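Local coordinates for PGRP domain of peptidoglycan recognition protein 3 (Branchiostoma belcheri tsingtauense, PDB 4ZXM) that recognises bacterial peptidoglycan and, as an N-acetylmuramoyl-L-alanine amidase, probably cleaves the bond between its glycan strand and stem peptide, at residues 196-210 and 240-252. Residues are numbered along the deposited sequence; the frame is centred on the assembly and turned at random.
Sequences FTSQKPTASAIAAAK and PGNLLYDDIKSWG
Lys210 lies over one face of the Trp251 indole. Its CE sits 3.4 Å from the centroid of the Trp251 five-membered ring, a CH-pi contact only 6° off the normal. Lys210 NZ adds a cation-pi interaction with the same ring. The Lys210 side chain is extended beyond CG, which carries CE out over the indole.

Ile206 CG2 meets Trp251 CZ2 at 3.8 Å, and Ala209 CB packs on Trp251 CH2. Ile248 covers the opposite face from within 240-252. Further along, Phe196 CB packs on Leu244 CB. Leu243 CD1 lies against the Ser198-Gln199 peptide, 3.4 Å from Ser198 C.

One hydrogen bond crosses, from Leu243 N to Phe196 O at 2.6 Å. Asp247 OD1 forms a long salt bridge with Lys200 NZ. Within 240-252, Asn242 OD1 N-caps the helix through weak bonds, and Trp251 NE1 donates to Asp247 OD2 at 2.8 Å, close to the ring plane. With an alanine at position 251, Asp247 OD2 would probably lose its indole donor, and Lys210 the ring it lies over.

The contact packs helix 203-219 and its leading loop against helix 243-247 and the residues up to Trp251, beside the mixed sheet of the PGRP domain. Phe196 and Asn242 touch His123 of strand 116-123; Trp251 touches Ile121 there and Phe192 of strand 187-192.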
loop_
_atom_site.group_PDB
_atom_site.type_symbol
_atom_site.label_atom_id
_atom_site.label_comp_id
_atom_site.label_asym_id
_atom_site.label_seq_id
_atom_site.Cartn_x
_atom_site.Cartn_y
_atom_site.Cartn_z
ATOM N N PHE A 196 -9.922 -1.835 9.854
ATOM C CA PHE A 196 -11.097 -1.110 9.383
ATOM C C PHE A 196 -12.340 -1.978 9.394
ATOM O O PHE A 196 -13.120 -1.985 8.454
ATOM C CB PHE A 196 -10.807 -0.501 8.011
ATOM C CG PHE A 196 -9.605 0.399 8.012
ATOM C CD1 PHE A 196 -9.666 1.649 8.608
ATOM C CD2 PHE A 196 -8.405 -0.015 7.460
ATOM C CE1 PHE A 196 -8.562 2.481 8.630
ATOM C CE2 PHE A 196 -7.295 0.812 7.482
ATOM C CZ PHE A 196 -7.372 2.065 8.065
ATOM N N THR A 197 -12.522 -2.696 10.494
ATOM C CA THR A 197 -13.662 -3.585 10.654
ATOM C C THR A 197 -14.857 -2.836 11.225
ATOM O O THR A 197 -15.997 -3.173 10.909
ATOM C CB THR A 197 -13.320 -4.756 11.577
ATOM O OG1 THR A 197 -12.835 -4.236 12.815
ATOM C CG2 THR A 197 -12.250 -5.646 10.936
ATOM N N SER A 198 -14.598 -1.838 12.072
ATOM C CA SER A 198 -15.659 -0.978 12.608
ATOM C C SER A 198 -15.432 0.519 12.367
ATOM O O SER A 198 -16.287 1.328 12.711
ATOM C CB SER A 198 -15.836 -1.224 14.111
ATOM O OG SER A 198 -14.987 -0.379 14.874
ATOM N N GLN A 199 -14.299 0.892 11.778
ATOM C CA GLN A 199 -13.997 2.301 11.519
ATOM C C GLN A 199 -13.545 2.491 10.075
ATOM O O GLN A 199 -12.947 1.599 9.477
ATOM C CB GLN A 199 -12.917 2.787 12.483
ATOM C CG GLN A 199 -13.117 4.208 12.987
ATOM C CD GLN A 199 -12.327 4.483 14.261
ATOM O OE1 GLN A 199 -11.124 4.739 14.214
ATOM N NE2 GLN A 199 -13.001 4.427 15.407
ATOM N N LYS A 200 -13.844 3.655 9.517
ATOM C CA LYS A 200 -13.491 3.950 8.139
ATOM C C LYS A 200 -12.180 4.727 8.146
ATOM O O LYS A 200 -11.893 5.440 9.110
ATOM C CB LYS A 200 -14.609 4.770 7.493
ATOM C CG LYS A 200 -14.683 4.648 5.980
ATOM C CD LYS A 200 -16.123 4.656 5.481
ATOM C CE LYS A 200 -16.232 4.121 4.055
ATOM N NZ LYS A 200 -17.359 3.155 3.874
ATOM N N PRO A 201 -11.362 4.588 7.084
ATOM C CA PRO A 201 -10.180 5.451 7.028
ATOM C C PRO A 201 -10.570 6.906 6.795
ATOM O O PRO A 201 -11.654 7.192 6.286
ATOM C CB PRO A 201 -9.380 4.909 5.834
ATOM C CG PRO A 201 -9.991 3.595 5.495
ATOM C CD PRO A 201 -11.413 3.649 5.953
ATOM N N THR A 202 -9.679 7.814 7.157
ATOM C CA THR A 202 -9.948 9.231 7.006
ATOM C C THR A 202 -10.070 9.585 5.518
ATOM O O THR A 202 -9.413 8.983 4.671
ATOM C CB THR A 202 -8.849 10.090 7.677
ATOM O OG1 THR A 202 -7.585 9.872 7.032
ATOM C CG2 THR A 202 -8.736 9.757 9.168
ATOM N N ALA A 203 -10.918 10.556 5.207
ATOM C CA ALA A 203 -11.128 10.973 3.826
ATOM C C ALA A 203 -9.828 11.392 3.153
ATOM O O ALA A 203 -9.645 11.179 1.954
ATOM C CB ALA A 203 -12.133 12.107 3.771
ATOM N N SER A 204 -8.927 11.995 3.923
ATOM C CA SER A 204 -7.625 12.384 3.389
ATOM C C SER A 204 -6.719 11.169 3.138
ATOM O O SER A 204 -5.878 11.208 2.242
ATOM C CB SER A 204 -6.936 13.394 4.311
ATOM O OG SER A 204 -6.477 12.785 5.503
ATOM N N ALA A 205 -6.876 10.106 3.925
ATOM C CA ALA A 205 -6.170 8.844 3.667
ATOM C C ALA A 205 -6.669 8.204 2.376
ATOM O O ALA A 205 -5.874 7.754 1.556
ATOM C CB ALA A 205 -6.337 7.879 4.829
ATOM N N ILE A 206 -7.990 8.180 2.213
ATOM C CA ILE A 206 -8.639 7.711 0.984
ATOM C C ILE A 206 -8.183 8.522 -0.223
ATOM O O ILE A 206 -7.872 7.967 -1.277
ATOM C CB ILE A 206 -10.178 7.862 1.056
ATOM C CG1 ILE A 206 -10.780 7.084 2.247
ATOM C CG2 ILE A 206 -10.823 7.437 -0.255
ATOM C CD1 ILE A 206 -10.615 5.580 2.186
ATOM N N ALA A 207 -8.171 9.842 -0.064
ATOM C CA ALA A 207 -7.822 10.756 -1.149
ATOM C C ALA A 207 -6.366 10.583 -1.608
ATOM O O ALA A 207 -6.070 10.602 -2.809
ATOM C CB ALA A 207 -8.076 12.195 -0.716
ATOM N N ALA A 208 -5.465 10.409 -0.652
ATOM C CA ALA A 208 -4.043 10.282 -0.956
ATOM C C ALA A 208 -3.760 9.028 -1.790
ATOM O O ALA A 208 -2.918 9.035 -2.697
ATOM C CB ALA A 208 -3.236 10.260 0.337
ATOM N N ALA A 209 -4.473 7.953 -1.466
ATOM C CA ALA A 209 -4.367 6.701 -2.199
ATOM C C ALA A 209 -4.790 6.863 -3.646
ATOM O O ALA A 209 -4.129 6.364 -4.549
ATOM C CB ALA A 209 -5.227 5.641 -1.536
ATOM N N LYS A 210 -5.901 7.552 -3.860
ATOM C CA LYS A 210 -6.441 7.701 -5.196
ATOM C C LYS A 210 -5.523 8.528 -6.065
ATOM O O LYS A 210 -5.286 8.182 -7.224
ATOM C CB LYS A 210 -7.816 8.337 -5.139
ATOM C CG LYS A 210 -8.877 7.382 -4.642
ATOM C CD LYS A 210 -10.137 8.138 -4.267
ATOM C CE LYS A 210 -11.344 7.221 -4.184
ATOM N NZ LYS A 210 -12.556 7.989 -3.794
ATOM N N PRO A 240 -12.734 -10.659 7.560
ATOM C CA PRO A 240 -13.996 -10.242 8.185
ATOM C C PRO A 240 -14.563 -8.971 7.551
ATOM O O PRO A 240 -13.840 -8.261 6.848
ATOM C CB PRO A 240 -13.582 -9.962 9.627
ATOM C CG PRO A 240 -12.185 -9.452 9.503
ATOM C CD PRO A 240 -11.568 -10.143 8.307
ATOM N N GLY A 241 -15.839 -8.688 7.816
ATOM C CA GLY A 241 -16.519 -7.501 7.277
ATOM C C GLY A 241 -15.740 -6.215 7.505
ATOM O O GLY A 241 -15.512 -5.812 8.648
ATOM N N ASN A 242 -15.342 -5.569 6.410
ATOM C CA ASN A 242 -14.345 -4.506 6.454
ATOM C C ASN A 242 -14.793 -3.258 5.708
ATOM O O ASN A 242 -15.101 -3.310 4.519
ATOM C CB ASN A 242 -13.043 -5.012 5.848
ATOM C CG ASN A 242 -11.859 -4.167 6.238
ATOM O OD1 ASN A 242 -11.527 -3.216 5.545
ATOM N ND2 ASN A 242 -11.224 -4.499 7.362
ATOM N N LEU A 243 -14.803 -2.135 6.418
ATOM C CA LEU A 243 -15.290 -0.857 5.888
ATOM C C LEU A 243 -14.414 -0.244 4.795
ATOM O O LEU A 243 -14.922 0.472 3.928
ATOM C CB LEU A 243 -15.457 0.153 7.027
ATOM C CG LEU A 243 -16.614 -0.133 7.980
ATOM C CD1 LEU A 243 -16.524 0.758 9.205
ATOM C CD2 LEU A 243 -17.937 0.074 7.268
ATOM N N LEU A 244 -13.108 -0.498 4.855
ATOM C CA LEU A 244 -12.200 -0.069 3.796
ATOM C C LEU A 244 -12.592 -0.742 2.489
ATOM O O LEU A 244 -12.820 -0.083 1.475
ATOM C CB LEU A 244 -10.748 -0.419 4.141
ATOM C CG LEU A 244 -9.698 -0.383 3.016
ATOM C CD1 LEU A 244 -9.612 0.997 2.377
ATOM C CD2 LEU A 244 -8.336 -0.818 3.535
ATOM N N TYR A 245 -12.692 -2.061 2.529
ATOM C CA TYR A 245 -12.972 -2.828 1.330
ATOM C C TYR A 245 -14.382 -2.640 0.770
ATOM O O TYR A 245 -14.632 -2.972 -0.386
ATOM C CB TYR A 245 -12.737 -4.294 1.594
ATOM C CG TYR A 245 -11.299 -4.673 1.933
ATOM C CD1 TYR A 245 -10.224 -4.217 1.172
ATOM C CD2 TYR A 245 -11.024 -5.526 3.001
ATOM C CE1 TYR A 245 -8.922 -4.579 1.488
ATOM C CE2 TYR A 245 -9.729 -5.896 3.318
ATOM C CZ TYR A 245 -8.682 -5.418 2.561
ATOM O OH TYR A 245 -7.398 -5.785 2.879
ATOM N N ASP A 246 -15.301 -2.131 1.585
ATOM C CA ASP A 246 -16.595 -1.674 1.081
ATOM C C ASP A 246 -16.403 -0.438 0.227
ATOM O O ASP A 246 -17.013 -0.302 -0.827
ATOM C CB ASP A 246 -17.544 -1.322 2.229
ATOM C CG ASP A 246 -17.957 -2.535 3.051
ATOM O OD1 ASP A 246 -17.853 -3.678 2.543
ATOM O OD2 ASP A 246 -18.393 -2.338 4.211
ATOM N N ASP A 247 -15.552 0.463 0.702
ATOM C CA ASP A 247 -15.333 1.737 0.043
ATOM C C ASP A 247 -14.713 1.586 -1.335
ATOM O O ASP A 247 -15.137 2.246 -2.280
ATOM C CB ASP A 247 -14.443 2.642 0.889
ATOM C CG ASP A 247 -14.580 4.098 0.505
ATOM O OD1 ASP A 247 -15.534 4.746 0.986
ATOM O OD2 ASP A 247 -13.749 4.595 -0.284
ATOM N N ILE A 248 -13.725 0.708 -1.461
ATOM C CA ILE A 248 -13.000 0.603 -2.730
ATOM C C ILE A 248 -13.885 0.140 -3.888
ATOM O O ILE A 248 -13.471 0.215 -5.045
ATOM C CB ILE A 248 -11.728 -0.275 -2.645
ATOM C CG1 ILE A 248 -12.084 -1.743 -2.432
ATOM C CG2 ILE A 248 -10.799 0.247 -1.560
ATOM C CD1 ILE A 248 -10.883 -2.659 -2.468
ATOM N N LYS A 249 -15.094 -0.319 -3.582
ATOM C CA LYS A 249 -16.057 -0.700 -4.612
ATOM C C LYS A 249 -16.487 0.511 -5.450
ATOM O O LYS A 249 -16.661 0.405 -6.662
ATOM C CB LYS A 249 -17.291 -1.335 -3.973
ATOM C CG LYS A 249 -17.010 -2.506 -3.042
ATOM C CD LYS A 249 -17.424 -3.843 -3.635
ATOM C CE LYS A 249 -17.543 -4.920 -2.563
ATOM N NZ LYS A 249 -18.519 -4.549 -1.497
ATOM N N SER A 250 -16.650 1.656 -4.794
ATOM C CA SER A 250 -17.026 2.898 -5.464
ATOM C C SER A 250 -15.864 3.585 -6.202
ATOM O O SER A 250 -16.082 4.575 -6.901
ATOM C CB SER A 250 -17.627 3.872 -4.446
ATOM O OG SER A 250 -16.722 4.107 -3.383
ATOM N N TRP A 251 -14.641 3.084 -6.047
ATOM C CA TRP A 251 -13.483 3.675 -6.725
ATOM C C TRP A 251 -13.491 3.256 -8.165
ATOM O O TRP A 251 -13.950 2.156 -8.496
ATOM C CB TRP A 251 -12.185 3.184 -6.126
ATOM C CG TRP A 251 -11.981 3.578 -4.736
ATOM C CD1 TRP A 251 -12.928 3.993 -3.838
ATOM C CD2 TRP A 251 -10.742 3.560 -4.033
ATOM N NE1 TRP A 251 -12.344 4.248 -2.625
ATOM C CE2 TRP A 251 -11.001 3.989 -2.717
ATOM C CE3 TRP A 251 -9.429 3.231 -4.389
ATOM C CZ2 TRP A 251 -9.990 4.099 -1.756
ATOM C CZ3 TRP A 251 -8.427 3.351 -3.435
ATOM C CH2 TRP A 251 -8.714 3.771 -2.135
ATOM N N GLY A 252 -12.960 4.115 -9.023
ATOM C CA GLY A 252 -12.868 3.793 -10.438
ATOM C C GLY A 252 -12.083 2.512 -10.672
ATOM O O GLY A 252 -11.122 2.202 -9.946
#